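Local coordinates for amino acid amide racemase (Ochrobactrum anthropi, PDB 6GIO), which is a pyridoxal-5'-phosphate-dependent enzyme of the class-III aminotransferase family, built as a dimer on the fold type I architecture, at residues C[137-142]-C[208-213]; C[202-207]-C[233-238]; C[238-243]-C[265-270]. All coordinates share one frame; numbering follows the deposited sequence.

Overall arrangement
The three contacts stand round one pyridoxal-5'-phosphate, their centres about 12 to 14 Å apart, and all touch it. Contact 2 lies within the sheet, pairing the neighbouring parallel strands 199-204 and 234-238; contacts 1 and 3 are made by loops that follow strands of the same seven-stranded sheet. Along the chain, contacts 1 and 2 interlock, since 202-207 falls between 137-142 and 208-213, while contact 3 opens at Asp238, the last residue of contact 2. His140 ND1 of contact 1 and Asp238 OD2 probably share a hydrogen bond. The C-terminal ends of the central strands and the loops after them thus form much of the cofactor pocket, which the second subunit completes with Thr295.

Contact 1 (C[137-142]-C[208-213]); sequences GSYHGN and LSDGGL. With PLP (pyridoxal-5'-phosphate), chain G.
Leu208 turns back toward the 137-142 loop and rests its CD1 on the backbone of Ser138, 3.9 Å from Ser138 N, close to the carbonyl carbon of Gly137. CG lies opposite the backbone nitrogen (chi1 -175°), which carries the branched end to that loop. At Ser209 a water takes over: it donates to Ser209 OG and to Gly137 O, the latter at 2.7 Å, and accepts from Gly211 N, bridging two loops that have no direct hydrogen bond between them. Ser209 OG is also hydrogen-bonded to Glu205 OE2, and it stands 3.7 Å from PLP O3. Both loops follow parallel strands, 131-135 and 199-204, of the central sheet of this fold type I PLP enzyme and carry pocket residues. Asp210 then runs alongside Tyr139, the two side chains pointing the same way, with Asp210 CB 4.1 Å from Tyr139 CB. Its OD2 hangs over one face of the phenol, offset toward the rim, the carboxylate tilted 36° from the ring; Gly141 O lies over the opposite face. Tyr139 CD1 comes within 4.0 Å of PLP C4, the two rings steeply inclined to each other. Gly211, without a side chain, brings its CA to 4.7 Å from Gly137 CA. Gly212 N and Leu213 N both bond to Ser209 O, each at 3.0 Å, and close the turn.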
# COMPACT_ATOMS: atom_id res chain seq x y z
N GLY C 137 5.68 -16.73 -14.99
CA GLY C 137 4.25 -16.61 -14.82
C GLY C 137 3.81 -16.23 -13.42
O GLY C 137 2.60 -15.97 -13.19
N SER C 138 4.76 -16.18 -12.49
CA SER C 138 4.50 -15.81 -11.12
C SER C 138 4.11 -14.32 -11.08
O SER C 138 4.55 -13.52 -11.89
CB SER C 138 5.72 -16.07 -10.24
OG SER C 138 6.67 -15.06 -10.43
N TYR C 139 3.27 -13.99 -10.11
CA TYR C 139 2.78 -12.65 -9.95
C TYR C 139 2.93 -12.38 -8.48
O TYR C 139 2.18 -12.90 -7.69
CB TYR C 139 1.32 -12.57 -10.41
CG TYR C 139 0.78 -11.17 -10.41
CD1 TYR C 139 0.43 -10.54 -9.20
CD2 TYR C 139 0.59 -10.48 -11.59
CE1 TYR C 139 -0.07 -9.26 -9.18
CE2 TYR C 139 0.07 -9.18 -11.58
CZ TYR C 139 -0.25 -8.57 -10.36
OH TYR C 139 -0.74 -7.28 -10.29
N HIS C 140 3.97 -11.61 -8.14
CA HIS C 140 4.23 -11.22 -6.75
C HIS C 140 3.86 -9.74 -6.44
O HIS C 140 4.00 -9.29 -5.30
CB HIS C 140 5.68 -11.52 -6.39
CG HIS C 140 6.00 -12.98 -6.44
ND1 HIS C 140 5.37 -13.90 -5.64
CD2 HIS C 140 6.87 -13.68 -7.21
CE1 HIS C 140 5.82 -15.11 -5.93
NE2 HIS C 140 6.75 -15.00 -6.86
N GLY C 141 3.43 -9.00 -7.46
CA GLY C 141 2.92 -7.66 -7.27
C GLY C 141 3.13 -6.73 -8.47
O GLY C 141 3.72 -7.13 -9.48
N ASN C 142 2.65 -5.48 -8.35
CA ASN C 142 2.75 -4.49 -9.41
C ASN C 142 3.39 -3.17 -8.95
O ASN C 142 3.16 -2.10 -9.56
CB ASN C 142 1.39 -4.24 -10.07
CG ASN C 142 1.49 -4.10 -11.58
OD1 ASN C 142 2.49 -4.52 -12.18
ND2 ASN C 142 0.47 -3.57 -12.21
N LEU C 208 -0.01 -21.59 -8.84
CA LEU C 208 0.39 -20.47 -9.65
C LEU C 208 -0.89 -19.78 -10.05
O LEU C 208 -1.67 -20.36 -10.78
CB LEU C 208 1.15 -20.96 -10.87
CG LEU C 208 1.77 -19.91 -11.79
CD1 LEU C 208 3.09 -19.46 -11.20
CD2 LEU C 208 1.95 -20.46 -13.18
N SER C 209 -1.06 -18.54 -9.62
CA SER C 209 -2.35 -17.82 -9.62
C SER C 209 -2.66 -17.20 -10.97
O SER C 209 -3.32 -17.83 -11.80
CB SER C 209 -2.34 -16.73 -8.54
OG SER C 209 -1.22 -15.84 -8.70
N ASP C 210 -2.16 -15.99 -11.22
CA ASP C 210 -2.37 -15.35 -12.51
C ASP C 210 -1.75 -16.11 -13.66
O ASP C 210 -2.12 -15.91 -14.81
CB ASP C 210 -1.90 -13.91 -12.50
CG ASP C 210 -3.00 -12.97 -12.11
OD1 ASP C 210 -3.85 -12.62 -12.99
OD2 ASP C 210 -3.03 -12.61 -10.92
N GLY C 211 -0.82 -17.01 -13.35
CA GLY C 211 -0.27 -17.89 -14.38
C GLY C 211 -1.24 -18.91 -14.96
O GLY C 211 -0.99 -19.43 -16.05
N GLY C 212 -2.34 -19.17 -14.26
CA GLY C 212 -3.39 -20.08 -14.73
C GLY C 212 -3.98 -21.03 -13.71
O GLY C 212 -4.52 -22.07 -14.09
N LEU C 213 -3.91 -20.69 -12.43
CA LEU C 213 -4.36 -21.56 -11.34
C LEU C 213 -3.82 -22.99 -11.51
O LEU C 213 -4.56 -24.01 -11.50
CB LEU C 213 -5.88 -21.49 -11.22
CG LEU C 213 -6.35 -20.16 -10.61
CD1 LEU C 213 -7.75 -19.77 -11.06
CD2 LEU C 213 -6.26 -20.24 -9.09
N1 PLP G . 1.21 -12.23 -4.76
C2 PLP G . 0.21 -13.02 -5.23
C2A PLP G . 0.35 -14.51 -5.33
C3 PLP G . -1.07 -12.44 -5.70
O3 PLP G . -2.03 -13.23 -6.17
C4 PLP G . -1.29 -10.98 -5.61
C4A PLP G . -2.58 -10.38 -6.06
C5 PLP G . -0.13 -10.20 -5.05
C6 PLP G . 1.05 -10.88 -4.67
C5A PLP G . -0.21 -8.68 -4.97
O4P PLP G . -1.34 -8.18 -4.25
P PLP G . -1.87 -6.69 -4.47
O1P PLP G . -2.65 -6.45 -3.21
O2P PLP G . -2.75 -6.71 -5.71
O3P PLP G . -0.63 -5.82 -4.57
O HOH W 1 0.83 -16.34 -11.16

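Contact 2 (C[202-207]-C[233-238]); sequences VFIEPI and ILVVVD. With PLP (pyridoxal-5'-phosphate), chain G.
Val202, Val236 and Ile204 bury the largest areas between strands 199-204 and 234-238, neighbours in a beta-alpha-beta unit whose helix is 220-229. The strands run parallel, their axes 25° apart, and the backbone ladder passes through these three residues. Val202 straddles Val235: its N bonds to Leu234 O at 2.9 Å, and its O accepts from Val236 N at 3.0 Å. Ile204, two residues on, does the same around Val237, with Ile204 N to Val236 O at 2.9 Å and Asp238 N to Ile204 O, also 2.9 Å.

The side chains part to the two faces of the sheet. Val236 lays CG1 over the face of the Phe203 ring, 27° off the normal, a CH-pi contact with CG1 4.1 Å from the centroid; both residues lie on the side of helix 112-127. Val202 and Ile204 look the other way, to helix 220-229. There Val202 CG1 meets Val235 CG2, and Ile204 CD1 slants across to Val235 CG1 at 3.9 Å.

Beyond the ladder, Pro206 CD packs 3.3 Å from Asp238 O. Asp238 has CG opposite its backbone nitrogen (chi1 -171°), which sends the carboxylate to the cofactor: OD2 lies 2.5 Å from PLP N1 and is hydrogen-bonded to His140 ND1, while OD1 turns back to Val240 of the following loop. The buried strand pairing, flanked by apolar side chains, thus places Asp238 at the strand end, where His140 and Val240 hold its carboxylate at the ring nitrogen, consistent with the Asp-pyridine pairing of fold type I enzymes, thought to keep that nitrogen protonated.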
# COMPACT_ATOMS: atom_id res chain seq x y z
N VAL C 202 14.17 -18.13 -2.63
CA VAL C 202 13.34 -18.63 -3.73
C VAL C 202 11.94 -18.25 -3.36
O VAL C 202 11.54 -18.47 -2.21
CB VAL C 202 13.43 -20.18 -3.95
CG1 VAL C 202 13.30 -20.94 -2.65
CG2 VAL C 202 12.41 -20.68 -4.96
N PHE C 203 11.21 -17.68 -4.34
CA PHE C 203 9.82 -17.32 -4.16
C PHE C 203 8.88 -18.30 -4.81
O PHE C 203 8.95 -18.51 -6.04
CB PHE C 203 9.54 -15.95 -4.73
CG PHE C 203 9.94 -14.81 -3.83
CD1 PHE C 203 11.27 -14.49 -3.66
CD2 PHE C 203 8.96 -14.03 -3.20
CE1 PHE C 203 11.65 -13.40 -2.86
CE2 PHE C 203 9.31 -12.96 -2.41
CZ PHE C 203 10.66 -12.63 -2.23
N ILE C 204 7.95 -18.80 -4.01
CA ILE C 204 7.07 -19.92 -4.41
C ILE C 204 5.61 -19.55 -4.23
O ILE C 204 5.18 -19.26 -3.08
CB ILE C 204 7.30 -21.17 -3.53
CG1 ILE C 204 8.70 -21.75 -3.72
CG2 ILE C 204 6.26 -22.24 -3.80
CD1 ILE C 204 9.06 -22.79 -2.67
N GLU C 205 4.85 -19.50 -5.33
CA GLU C 205 3.41 -19.61 -5.25
C GLU C 205 3.03 -21.11 -5.16
O GLU C 205 3.39 -21.89 -6.06
CB GLU C 205 2.73 -19.03 -6.51
CG GLU C 205 2.92 -17.55 -6.77
CD GLU C 205 1.97 -17.05 -7.86
OE1 GLU C 205 2.39 -16.58 -8.90
OE2 GLU C 205 0.76 -17.13 -7.67
N PRO C 206 2.28 -21.52 -4.13
CA PRO C 206 1.87 -22.93 -3.99
C PRO C 206 0.79 -23.37 -4.96
O PRO C 206 0.62 -24.55 -5.18
CB PRO C 206 1.41 -23.04 -2.55
CG PRO C 206 0.98 -21.66 -2.17
CD PRO C 206 1.78 -20.69 -3.01
N ILE C 207 0.09 -22.43 -5.55
CA ILE C 207 -0.69 -22.63 -6.77
C ILE C 207 -0.36 -21.41 -7.58
O ILE C 207 -0.38 -20.30 -7.06
CB ILE C 207 -2.22 -22.65 -6.52
CG1 ILE C 207 -2.54 -23.82 -5.60
CG2 ILE C 207 -2.98 -22.74 -7.83
CD1 ILE C 207 -3.95 -23.85 -5.05
N ILE C 233 19.57 -21.12 1.07
CA ILE C 233 18.62 -20.22 0.38
C ILE C 233 17.32 -20.23 1.21
O ILE C 233 16.75 -21.28 1.52
CB ILE C 233 18.35 -20.66 -1.07
CG1 ILE C 233 19.63 -20.62 -1.90
CG2 ILE C 233 17.32 -19.76 -1.73
CD1 ILE C 233 19.65 -21.38 -3.21
N LEU C 234 16.84 -19.06 1.58
CA LEU C 234 15.59 -18.98 2.31
C LEU C 234 14.38 -19.22 1.39
O LEU C 234 14.37 -18.81 0.21
CB LEU C 234 15.48 -17.62 3.00
CG LEU C 234 16.56 -17.32 4.04
CD1 LEU C 234 16.41 -15.91 4.62
CD2 LEU C 234 16.56 -18.37 5.13
N VAL C 235 13.36 -19.88 1.94
CA VAL C 235 12.23 -20.36 1.20
C VAL C 235 11.01 -19.51 1.57
O VAL C 235 10.62 -19.42 2.74
CB VAL C 235 12.02 -21.85 1.51
CG1 VAL C 235 10.82 -22.40 0.76
CG2 VAL C 235 13.29 -22.64 1.16
N VAL C 236 10.47 -18.84 0.57
CA VAL C 236 9.44 -17.85 0.77
C VAL C 236 8.21 -18.40 0.08
O VAL C 236 8.26 -18.65 -1.11
CB VAL C 236 9.81 -16.48 0.10
CG1 VAL C 236 8.70 -15.44 0.31
CG2 VAL C 236 11.15 -15.93 0.58
N VAL C 237 7.11 -18.54 0.79
CA VAL C 237 5.85 -18.87 0.15
C VAL C 237 4.90 -17.64 0.11
O VAL C 237 4.60 -17.02 1.14
CB VAL C 237 5.13 -20.07 0.85
CG1 VAL C 237 3.80 -20.34 0.18
CG2 VAL C 237 5.99 -21.32 0.78
N ASP C 238 4.42 -17.32 -1.08
CA ASP C 238 3.39 -16.28 -1.30
C ASP C 238 2.00 -16.88 -1.14
O ASP C 238 1.51 -17.57 -2.04
CB ASP C 238 3.56 -15.73 -2.72
CG ASP C 238 2.71 -14.50 -2.98
OD1 ASP C 238 1.69 -14.33 -2.30
OD2 ASP C 238 3.05 -13.68 -3.86
N1 PLP G . 1.21 -12.23 -4.76
C2 PLP G . 0.21 -13.02 -5.23
C2A PLP G . 0.35 -14.51 -5.33
C3 PLP G . -1.07 -12.44 -5.70
O3 PLP G . -2.03 -13.23 -6.17
C4 PLP G . -1.29 -10.98 -5.61
C4A PLP G . -2.58 -10.38 -6.06
C5 PLP G . -0.13 -10.20 -5.05
C6 PLP G . 1.05 -10.88 -4.67
C5A PLP G . -0.21 -8.68 -4.97
O4P PLP G . -1.34 -8.18 -4.25
P PLP G . -1.87 -6.69 -4.47
O1P PLP G . -2.65 -6.45 -3.21
O2P PLP G . -2.75 -6.71 -5.71
O3P PLP G . -0.63 -5.82 -4.57

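Contact 3 (C[238-243]-C[265-270]); sequences DEVKVG and FGKGLG. With PLP (pyridoxal-5'-phosphate), chain G.
Lys267 and Val240 meet beside the internal aldimine, the Schiff base of PLP-dependent fold type I enzymes: Lys267 NZ is bonded to PLP C4A at 1.3 Å. The lysine runs extended over Val240, its CG 3.8 Å from Val240 CG1, and bends only at its last torsion (chi4 79°), which brings NZ round to the cofactor. Val240 CG1 itself lies over a face of the pyridine ring, 3.6 Å from PLP C4, and its other branch, CG2, packs on the backbone at Phe265 and Gly266. Lys241 passes along the phenolic side, with CB 3.2 Å from PLP O3, and CD slants across Lys267 CE; its NZ goes on to a salt bridge with Glu397 and to Ala51 O.

Further out, an Asx turn sets Val240 in place: Asp238 OD1, met nearly along its C-O axis, accepts from Val240 N at 2.9 Å. No direct hydrogen bond joins the segments; two waters bridge their backbones. One donates to Val240 O and accepts from Gly268 N. The other does the same between Glu239 O and Gly266 N, 2.9 Å from the latter, and its oxygen sits in the plane of the Phe265 ring, at the edge.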
# COMPACT_ATOMS: atom_id res chain seq x y z
N ASP C 238 4.42 -17.32 -1.08
CA ASP C 238 3.39 -16.28 -1.30
C ASP C 238 2.00 -16.88 -1.14
O ASP C 238 1.51 -17.57 -2.04
CB ASP C 238 3.56 -15.73 -2.72
CG ASP C 238 2.71 -14.50 -2.98
OD1 ASP C 238 1.69 -14.33 -2.30
OD2 ASP C 238 3.05 -13.68 -3.86
N GLU C 239 1.35 -16.62 -0.00
CA GLU C 239 -0.00 -17.11 0.27
C GLU C 239 -1.03 -16.01 -0.03
O GLU C 239 -2.19 -16.10 0.33
CB GLU C 239 -0.13 -17.59 1.70
CG GLU C 239 0.68 -18.86 2.04
CD GLU C 239 -0.05 -20.19 1.72
OE1 GLU C 239 -1.30 -20.21 1.82
OE2 GLU C 239 0.61 -21.23 1.37
N VAL C 240 -0.62 -14.97 -0.71
CA VAL C 240 -1.48 -13.83 -0.88
C VAL C 240 -2.81 -14.22 -1.51
O VAL C 240 -3.88 -13.76 -1.07
CB VAL C 240 -0.78 -12.72 -1.70
CG1 VAL C 240 -1.78 -11.63 -2.11
CG2 VAL C 240 0.34 -12.11 -0.88
N LYS C 241 -2.75 -15.08 -2.53
CA LYS C 241 -3.95 -15.39 -3.33
C LYS C 241 -4.77 -16.56 -2.80
O LYS C 241 -5.96 -16.50 -2.82
CB LYS C 241 -3.55 -15.67 -4.79
CG LYS C 241 -4.70 -15.98 -5.75
CD LYS C 241 -5.44 -14.73 -6.14
CE LYS C 241 -6.31 -14.98 -7.34
NZ LYS C 241 -7.10 -13.77 -7.70
N VAL C 242 -4.13 -17.63 -2.35
CA VAL C 242 -4.82 -18.89 -2.06
C VAL C 242 -4.68 -19.26 -0.58
O VAL C 242 -4.97 -20.40 -0.16
CB VAL C 242 -4.31 -20.08 -2.95
CG1 VAL C 242 -4.55 -19.83 -4.43
CG2 VAL C 242 -2.85 -20.40 -2.68
N GLY C 243 -4.24 -18.27 0.21
CA GLY C 243 -4.03 -18.46 1.65
C GLY C 243 -5.34 -18.42 2.43
O GLY C 243 -6.43 -18.11 1.88
N PHE C 265 1.40 -12.77 3.31
CA PHE C 265 -0.04 -12.80 3.31
C PHE C 265 -0.63 -11.53 2.72
O PHE C 265 -0.01 -10.46 2.77
CB PHE C 265 -0.58 -12.96 4.72
CG PHE C 265 -0.16 -14.22 5.43
CD1 PHE C 265 -0.88 -15.38 5.29
CD2 PHE C 265 0.89 -14.20 6.34
CE1 PHE C 265 -0.53 -16.51 5.97
CE2 PHE C 265 1.23 -15.34 7.06
CZ PHE C 265 0.53 -16.49 6.86
N GLY C 266 -1.84 -11.63 2.19
CA GLY C 266 -2.54 -10.45 1.72
C GLY C 266 -3.95 -10.71 1.31
O GLY C 266 -4.59 -11.64 1.79
N LYS C 267 -4.44 -9.88 0.40
CA LYS C 267 -5.78 -10.02 -0.13
C LYS C 267 -6.81 -10.32 1.00
O LYS C 267 -7.15 -9.43 1.78
CB LYS C 267 -5.79 -11.05 -1.26
CG LYS C 267 -5.34 -10.49 -2.61
CD LYS C 267 -5.39 -11.54 -3.74
CE LYS C 267 -5.09 -10.96 -5.13
NZ LYS C 267 -3.66 -10.73 -5.45
N GLY C 268 -7.28 -11.56 1.07
CA GLY C 268 -8.33 -11.95 2.01
C GLY C 268 -8.02 -11.73 3.48
O GLY C 268 -8.94 -11.72 4.26
N LEU C 269 -6.75 -11.58 3.85
CA LEU C 269 -6.37 -11.27 5.24
C LEU C 269 -7.13 -10.09 5.79
O LEU C 269 -7.51 -10.10 6.96
CB LEU C 269 -4.88 -11.06 5.41
CG LEU C 269 -4.38 -10.76 6.83
CD1 LEU C 269 -4.64 -11.89 7.81
CD2 LEU C 269 -2.90 -10.46 6.75
N GLY C 270 -7.39 -9.10 4.94
CA GLY C 270 -8.04 -7.88 5.35
C GLY C 270 -9.57 -7.89 5.28
O GLY C 270 -10.21 -6.95 5.76
N1 PLP G . 1.21 -12.23 -4.76
C2 PLP G . 0.21 -13.02 -5.23
C2A PLP G . 0.35 -14.51 -5.33
C3 PLP G . -1.07 -12.44 -5.70
O3 PLP G . -2.03 -13.23 -6.17
C4 PLP G . -1.29 -10.98 -5.61
C4A PLP G . -2.58 -10.38 -6.06
C5 PLP G . -0.13 -10.20 -5.05
C6 PLP G . 1.05 -10.88 -4.67
C5A PLP G . -0.21 -8.68 -4.97
O4P PLP G . -1.34 -8.18 -4.25
P PLP G . -1.87 -6.69 -4.47
O1P PLP G . -2.65 -6.45 -3.21
O2P PLP G . -2.75 -6.71 -5.71
O3P PLP G . -0.63 -5.82 -4.57
O HOH W 2 -3.15 -14.25 2.35
O HOH W 3 -6.64 -14.16 -0.11